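Local coordinates for protein rhamnonate dehydratase (Gibberella zeae PH-1, PDB 3FXG) that probably dehydrates rhamnonate to its 2-keto-3-deoxy acid, as a magnesium-binding lyase of the enolase superfamily, at residues K12-F17 and H96-L101; L92-F97 and Y402-P407. All blocks are in the same frame, centred on the assembly; numbering follows the deposited sequence.

Overall arrangement
Both contacts lie in the capping domain of this enolase-superfamily chain, away from the barrel that holds magnesium. Strand 11-19 comes first. The chain then runs through strands 66-73 and 78-84 into helix 86-101, whose last turns return to the strand in contact 1. This closes a loop of 78 residues. After helices 109-119 and 128-148, which pack on the same helix, the chain builds the barrel. It comes back through strand 397-399, beside strand 11-19, and residues 402-407 then meet helix 86-101 in contact 2. That closure spans 304 residues. The two loops cross. The contacts share H96 and F97, and their centres lie about 11 Å apart. H94 joins them: its NE2 probably hydrogen-bonds S16 OG of contact 1.

Contact 1: residues K12-F17 and H96-L101; sequences KAIRSF and HFERFL
Strand 11-19 and helix 86-101 pack against each other in the N-terminal capping domain of the enolase superfamily, where an antiparallel sheet lies against helices. I14 meets E98 and L101. Its CB points at the helix, and its two branches take one partner each. The I14 CG2 methyl lies against the aliphatic part of E98, 3.3 Å from E98 CG. I14 CG2 is also 3.4 Å from E98 CD, so it reaches the start of the carboxylate. The two side chains run past each other in opposite directions. The longer branch leaves I14 with CG1 anti to the backbone N (chi1 180°) and continues extended. This carries I14 CD1 inward to meet the CD1 methyl of L101 at 3.5 Å.

The first bond of E98 points neither to the strand nor away, but the side chain's end comes nearer. CG is anti to the backbone N (chi1 -171°) and the chain stays extended, which brings the carboxylate beside the strand. There a water can link the two elements. It accepts from I14 N at 3.0 Å and lies 2.9 Å from E98 OE2, to which it can donate. The other oxygen, OE1, is hydrogen-bonded to H94 ND1 one turn earlier in the same helix.

On the strand's other edge, the backbone of R15 pairs with E70. K12 and A13 both face E72 in a classic beta bulge. I14 also touches V69 of strand 66-73, and L101 touches I136 of helix 128-148.

The contact thus has an apolar inner part, I14 with L101, and a polar margin at E98. The carboxylate is held by H94 on one oxygen and can be bridged to the strand by the water on the other. The hydrogen bond to H94 would be expected to stabilise E98 as a carboxylate.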
loop_
_atom_site.group_PDB
_atom_site.type_symbol
_atom_site.label_atom_id
_atom_site.label_comp_id
_atom_site.label_asym_id
_atom_site.label_seq_id
_atom_site.Cartn_x
_atom_site.Cartn_y
_atom_site.Cartn_z
ATOM N N LYS A 12 -11.421 49.814 -13.977
ATOM C CA LYS A 12 -11.251 50.770 -15.060
ATOM C C LYS A 12 -9.879 50.683 -15.716
ATOM O O LYS A 12 -9.767 50.722 -16.945
ATOM C CB LYS A 12 -11.469 52.189 -14.525
ATOM C CG LYS A 12 -11.262 53.289 -15.555
ATOM C CD LYS A 12 -11.477 54.659 -14.931
ATOM C CE LYS A 12 -11.299 55.768 -15.959
ATOM N NZ LYS A 12 -11.580 57.116 -15.381
ATOM N N ALA A 13 -8.837 50.564 -14.901
ATOM C CA ALA A 13 -7.485 50.498 -15.428
ATOM C C ALA A 13 -6.511 49.804 -14.489
ATOM O O ALA A 13 -6.775 49.650 -13.294
ATOM C CB ALA A 13 -6.984 51.911 -15.727
ATOM N N ILE A 14 -5.386 49.373 -15.050
ATOM C CA ILE A 14 -4.344 48.727 -14.272
ATOM C C ILE A 14 -3.005 49.312 -14.698
ATOM O O ILE A 14 -2.734 49.476 -15.889
ATOM C CB ILE A 14 -4.338 47.189 -14.472
ATOM C CG1 ILE A 14 -3.222 46.562 -13.632
ATOM C CG2 ILE A 14 -4.156 46.847 -15.938
ATOM C CD1 ILE A 14 -3.331 45.049 -13.490
ATOM N N ARG A 15 -2.181 49.653 -13.716
ATOM C CA ARG A 15 -0.870 50.227 -13.974
ATOM C C ARG A 15 0.175 49.426 -13.205
ATOM O O ARG A 15 -0.118 48.874 -12.147
ATOM C CB ARG A 15 -0.839 51.691 -13.515
ATOM C CG ARG A 15 -1.815 52.618 -14.238
ATOM C CD ARG A 15 -1.753 54.038 -13.672
ATOM N NE ARG A 15 -2.343 54.145 -12.336
ATOM C CZ ARG A 15 -3.643 54.324 -12.099
ATOM N NH1 ARG A 15 -4.500 54.420 -13.108
ATOM N NH2 ARG A 15 -4.088 54.410 -10.851
ATOM N N SER A 16 1.388 49.345 -13.741
ATOM C CA SER A 16 2.456 48.623 -13.060
ATOM C C SER A 16 3.714 49.471 -13.072
ATOM O O SER A 16 3.958 50.232 -14.013
ATOM C CB SER A 16 2.725 47.266 -13.725
ATOM O OG SER A 16 3.264 47.416 -15.022
ATOM N N PHE A 17 4.505 49.338 -12.015
ATOM C CA PHE A 17 5.737 50.097 -11.870
ATOM C C PHE A 17 6.848 49.216 -11.338
ATOM O O PHE A 17 6.604 48.279 -10.579
ATOM C CB PHE A 17 5.537 51.241 -10.873
ATOM C CG PHE A 17 4.442 52.190 -11.242
ATOM C CD1 PHE A 17 4.708 53.308 -12.024
ATOM C CD2 PHE A 17 3.136 51.963 -10.814
ATOM C CE1 PHE A 17 3.690 54.190 -12.377
ATOM C CE2 PHE A 17 2.109 52.837 -11.161
ATOM C CZ PHE A 17 2.388 53.953 -11.944
ATOM N N HIS A 96 -0.402 39.940 -20.871
ATOM C CA HIS A 96 -1.295 38.802 -20.714
ATOM C C HIS A 96 -2.519 38.989 -19.821
ATOM O O HIS A 96 -3.654 38.803 -20.260
ATOM C CB HIS A 96 -0.501 37.587 -20.213
ATOM C CG HIS A 96 -1.213 36.281 -20.395
ATOM N ND1 HIS A 96 -0.704 35.086 -19.934
ATOM C CD2 HIS A 96 -2.383 35.978 -21.007
ATOM C CE1 HIS A 96 -1.529 34.105 -20.253
ATOM N NE2 HIS A 96 -2.555 34.619 -20.905
ATOM N N PHE A 97 -2.296 39.378 -18.573
ATOM C CA PHE A 97 -3.391 39.485 -17.621
ATOM C C PHE A 97 -4.355 40.665 -17.683
ATOM O O PHE A 97 -5.509 40.531 -17.277
ATOM C CB PHE A 97 -2.816 39.331 -16.209
ATOM C CG PHE A 97 -1.995 38.083 -16.043
ATOM C CD1 PHE A 97 -2.565 36.830 -16.270
ATOM C CD2 PHE A 97 -0.643 38.155 -15.719
ATOM C CE1 PHE A 97 -1.797 35.668 -16.181
ATOM C CE2 PHE A 97 0.133 37.001 -15.628
ATOM C CZ PHE A 97 -0.445 35.754 -15.861
ATOM N N GLU A 98 -3.917 41.806 -18.207
ATOM C CA GLU A 98 -4.802 42.967 -18.266
ATOM C C GLU A 98 -6.138 42.671 -18.951
ATOM O O GLU A 98 -7.179 43.185 -18.540
ATOM C CB GLU A 98 -4.112 44.140 -18.972
ATOM C CG GLU A 98 -4.892 45.445 -18.871
ATOM C CD GLU A 98 -4.116 46.649 -19.382
ATOM O OE1 GLU A 98 -2.867 46.629 -19.340
ATOM O OE2 GLU A 98 -4.760 47.627 -19.810
ATOM N N ARG A 99 -6.109 41.828 -19.978
ATOM C CA ARG A 99 -7.317 41.483 -20.727
ATOM C C ARG A 99 -8.443 40.885 -19.883
ATOM O O ARG A 99 -9.616 41.024 -20.223
ATOM C CB ARG A 99 -6.972 40.508 -21.860
ATOM C CG ARG A 99 -6.669 39.080 -21.407
ATOM C CD ARG A 99 -6.167 38.235 -22.578
ATOM N NE ARG A 99 -4.827 38.643 -23.001
ATOM C CZ ARG A 99 -4.272 38.309 -24.163
ATOM N NH1 ARG A 99 -4.940 37.560 -25.031
ATOM N NH2 ARG A 99 -3.047 38.724 -24.458
ATOM N N PHE A 100 -8.094 40.214 -18.791
ATOM C CA PHE A 100 -9.105 39.592 -17.938
ATOM C C PHE A 100 -9.661 40.550 -16.892
ATOM O O PHE A 100 -10.739 40.323 -16.339
ATOM C CB PHE A 100 -8.505 38.386 -17.213
ATOM C CG PHE A 100 -7.868 37.387 -18.127
ATOM C CD1 PHE A 100 -8.648 36.577 -18.944
ATOM C CD2 PHE A 100 -6.484 37.265 -18.186
ATOM C CE1 PHE A 100 -8.059 35.658 -19.809
ATOM C CE2 PHE A 100 -5.884 36.350 -19.049
ATOM C CZ PHE A 100 -6.674 35.545 -19.861
ATOM N N LEU A 101 -8.930 41.627 -16.639
ATOM C CA LEU A 101 -9.313 42.584 -15.610
ATOM C C LEU A 101 -10.149 43.789 -16.021
ATOM O O LEU A 101 -11.098 44.145 -15.326
ATOM C CB LEU A 101 -8.050 43.079 -14.904
ATOM C CG LEU A 101 -7.103 41.980 -14.416
ATOM C CD1 LEU A 101 -5.795 42.601 -13.961
ATOM C CD2 LEU A 101 -7.760 41.192 -13.292
HETATM O O HOH W 1 -5.276 49.894 -18.020
#

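Contact 2: residues L92-F97 and Y402-P407; sequences LVHQHF and YLFKVP
F404 reaches across to H94 and Q95 and makes the whole contact with its ring. F404 CZ lies 3.7 Å from H94 CB. The imidazole and phenyl planes are almost perpendicular, at 88°, with centroids 5.7 Å apart. At the neighbouring part of the ring, F404 CE1 is 3.6 Å from Q95 CG. Q95 bends at chi2, which brings its amide alongside, with Q95 OE1 3.6 Å from F404 CD1. The amide plane is tilted 36° from the ring.

The next shell sets these groups in place. Both nitrogens of H94 are engaged: NE2 with S16 OG of strand 11-19, the other within its own helix. These two bonds fix the turn of the imidazole. V93 CG1 lies over one face of that ring, 4.1 Å from its plane. W91 meets F404 with ring planes at about 30°.

Further out, V406 and P407 pack on I398 of the second subunit. One aromatic side chain from a 3-10 turn thus rests on the outer surface of helix 86-101. The segment after strand 397-399, near the end of the modelled chain, returns to the capping domain, as in the enolase superfamily, where the C-terminal part of the chain completes the domain begun by the N-terminal part.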
loop_
_atom_site.group_PDB
_atom_site.type_symbol
_atom_site.label_atom_id
_atom_site.label_comp_id
_atom_site.label_asym_id
_atom_site.label_seq_id
_atom_site.Cartn_x
_atom_site.Cartn_y
_atom_site.Cartn_z
ATOM N N LEU A 92 4.352 40.892 -18.192
ATOM C CA LEU A 92 3.259 39.921 -18.194
ATOM C C LEU A 92 1.934 40.539 -17.760
ATOM O O LEU A 92 0.886 40.242 -18.335
ATOM C CB LEU A 92 3.609 38.738 -17.286
ATOM C CG LEU A 92 4.760 37.855 -17.776
ATOM C CD1 LEU A 92 5.156 36.870 -16.686
ATOM C CD2 LEU A 92 4.337 37.114 -19.038
ATOM N N VAL A 93 1.983 41.399 -16.747
ATOM C CA VAL A 93 0.779 42.057 -16.253
ATOM C C VAL A 93 -0.041 42.651 -17.397
ATOM O O VAL A 93 -1.234 42.378 -17.532
ATOM C CB VAL A 93 1.122 43.212 -15.275
ATOM C CG1 VAL A 93 -0.116 44.058 -15.020
ATOM C CG2 VAL A 93 1.656 42.652 -13.960
ATOM N N HIS A 94 0.611 43.461 -18.223
ATOM C CA HIS A 94 -0.061 44.129 -19.332
ATOM C C HIS A 94 -0.242 43.303 -20.594
ATOM O O HIS A 94 -1.288 43.372 -21.233
ATOM C CB HIS A 94 0.680 45.425 -19.663
ATOM C CG HIS A 94 0.726 46.390 -18.520
ATOM N ND1 HIS A 94 -0.382 47.088 -18.090
ATOM C CD2 HIS A 94 1.732 46.728 -17.679
ATOM C CE1 HIS A 94 -0.061 47.813 -17.033
ATOM N NE2 HIS A 94 1.216 47.611 -16.763
ATOM N N GLN A 95 0.763 42.520 -20.962
ATOM C CA GLN A 95 0.653 41.716 -22.173
ATOM C C GLN A 95 -0.320 40.545 -22.050
ATOM O O GLN A 95 -1.008 40.199 -23.011
ATOM C CB GLN A 95 2.031 41.202 -22.592
ATOM C CG GLN A 95 2.974 42.285 -23.098
ATOM C CD GLN A 95 2.435 42.999 -24.327
ATOM O OE1 GLN A 95 1.977 44.139 -24.248
ATOM N NE2 GLN A 95 2.477 42.323 -25.467
ATOM N N HIS A 96 -0.402 39.940 -20.871
ATOM C CA HIS A 96 -1.295 38.802 -20.714
ATOM C C HIS A 96 -2.519 38.989 -19.821
ATOM O O HIS A 96 -3.654 38.803 -20.260
ATOM C CB HIS A 96 -0.501 37.587 -20.213
ATOM C CG HIS A 96 -1.213 36.281 -20.395
ATOM N ND1 HIS A 96 -0.704 35.086 -19.934
ATOM C CD2 HIS A 96 -2.383 35.978 -21.007
ATOM C CE1 HIS A 96 -1.529 34.105 -20.253
ATOM N NE2 HIS A 96 -2.555 34.619 -20.905
ATOM N N PHE A 97 -2.296 39.378 -18.573
ATOM C CA PHE A 97 -3.391 39.485 -17.621
ATOM C C PHE A 97 -4.355 40.665 -17.683
ATOM O O PHE A 97 -5.509 40.531 -17.277
ATOM C CB PHE A 97 -2.816 39.331 -16.209
ATOM C CG PHE A 97 -1.995 38.083 -16.043
ATOM C CD1 PHE A 97 -2.565 36.830 -16.270
ATOM C CD2 PHE A 97 -0.643 38.155 -15.719
ATOM C CE1 PHE A 97 -1.797 35.668 -16.181
ATOM C CE2 PHE A 97 0.133 37.001 -15.628
ATOM C CZ PHE A 97 -0.445 35.754 -15.861
ATOM N N TYR A 402 8.393 51.644 -20.793
ATOM C CA TYR A 402 9.579 51.427 -21.617
ATOM C C TYR A 402 9.731 49.992 -22.117
ATOM O O TYR A 402 10.305 49.759 -23.180
ATOM C CB TYR A 402 10.838 51.846 -20.846
ATOM C CG TYR A 402 11.306 50.857 -19.800
ATOM C CD1 TYR A 402 12.271 49.894 -20.105
ATOM C CD2 TYR A 402 10.789 50.883 -18.505
ATOM C CE1 TYR A 402 12.713 48.985 -19.144
ATOM C CE2 TYR A 402 11.223 49.977 -17.538
ATOM C CZ TYR A 402 12.182 49.033 -17.863
ATOM O OH TYR A 402 12.610 48.136 -16.911
ATOM N N LEU A 403 9.212 49.035 -21.355
ATOM C CA LEU A 403 9.308 47.625 -21.720
ATOM C C LEU A 403 8.517 47.267 -22.975
ATOM O O LEU A 403 8.724 46.204 -23.566
ATOM C CB LEU A 403 8.832 46.754 -20.554
ATOM C CG LEU A 403 9.722 46.721 -19.310
ATOM C CD1 LEU A 403 8.970 46.075 -18.156
ATOM C CD2 LEU A 403 11.004 45.957 -19.619
ATOM N N PHE A 404 7.620 48.157 -23.384
ATOM C CA PHE A 404 6.790 47.902 -24.553
ATOM C C PHE A 404 7.166 48.746 -25.766
ATOM O O PHE A 404 6.504 48.682 -26.800
ATOM C CB PHE A 404 5.326 48.123 -24.178
ATOM C CG PHE A 404 4.909 47.378 -22.940
ATOM C CD1 PHE A 404 4.815 45.991 -22.945
ATOM C CD2 PHE A 404 4.649 48.062 -21.757
ATOM C CE1 PHE A 404 4.468 45.293 -21.788
ATOM C CE2 PHE A 404 4.303 47.376 -20.597
ATOM C CZ PHE A 404 4.212 45.990 -20.610
ATOM N N LYS A 405 8.230 49.531 -25.638
ATOM C CA LYS A 405 8.696 50.367 -26.740
ATOM C C LYS A 405 9.636 49.568 -27.634
ATOM O O LYS A 405 10.849 49.785 -27.634
ATOM C CB LYS A 405 9.422 51.607 -26.206
ATOM C CG LYS A 405 8.522 52.811 -25.962
ATOM C CD LYS A 405 7.423 52.510 -24.962
ATOM C CE LYS A 405 6.462 53.685 -24.833
ATOM N NZ LYS A 405 7.148 54.925 -24.383
ATOM N N VAL A 406 9.068 48.638 -28.393
ATOM C CA VAL A 406 9.854 47.801 -29.289
ATOM C C VAL A 406 10.301 48.595 -30.513
ATOM O O VAL A 406 9.492 49.244 -31.177
ATOM C CB VAL A 406 9.043 46.562 -29.743
ATOM C CG1 VAL A 406 7.716 46.997 -30.339
ATOM C CG2 VAL A 406 9.842 45.756 -30.757
ATOM N N PRO A 407 11.605 48.561 -30.821
ATOM C CA PRO A 407 12.120 49.294 -31.979
ATOM C C PRO A 407 11.575 48.757 -33.298
ATOM O O PRO A 407 11.214 47.585 -33.400
ATOM C CB PRO A 407 13.633 49.118 -31.852
ATOM C CG PRO A 407 13.763 47.792 -31.177
ATOM C CD PRO A 407 12.691 47.856 -30.117
#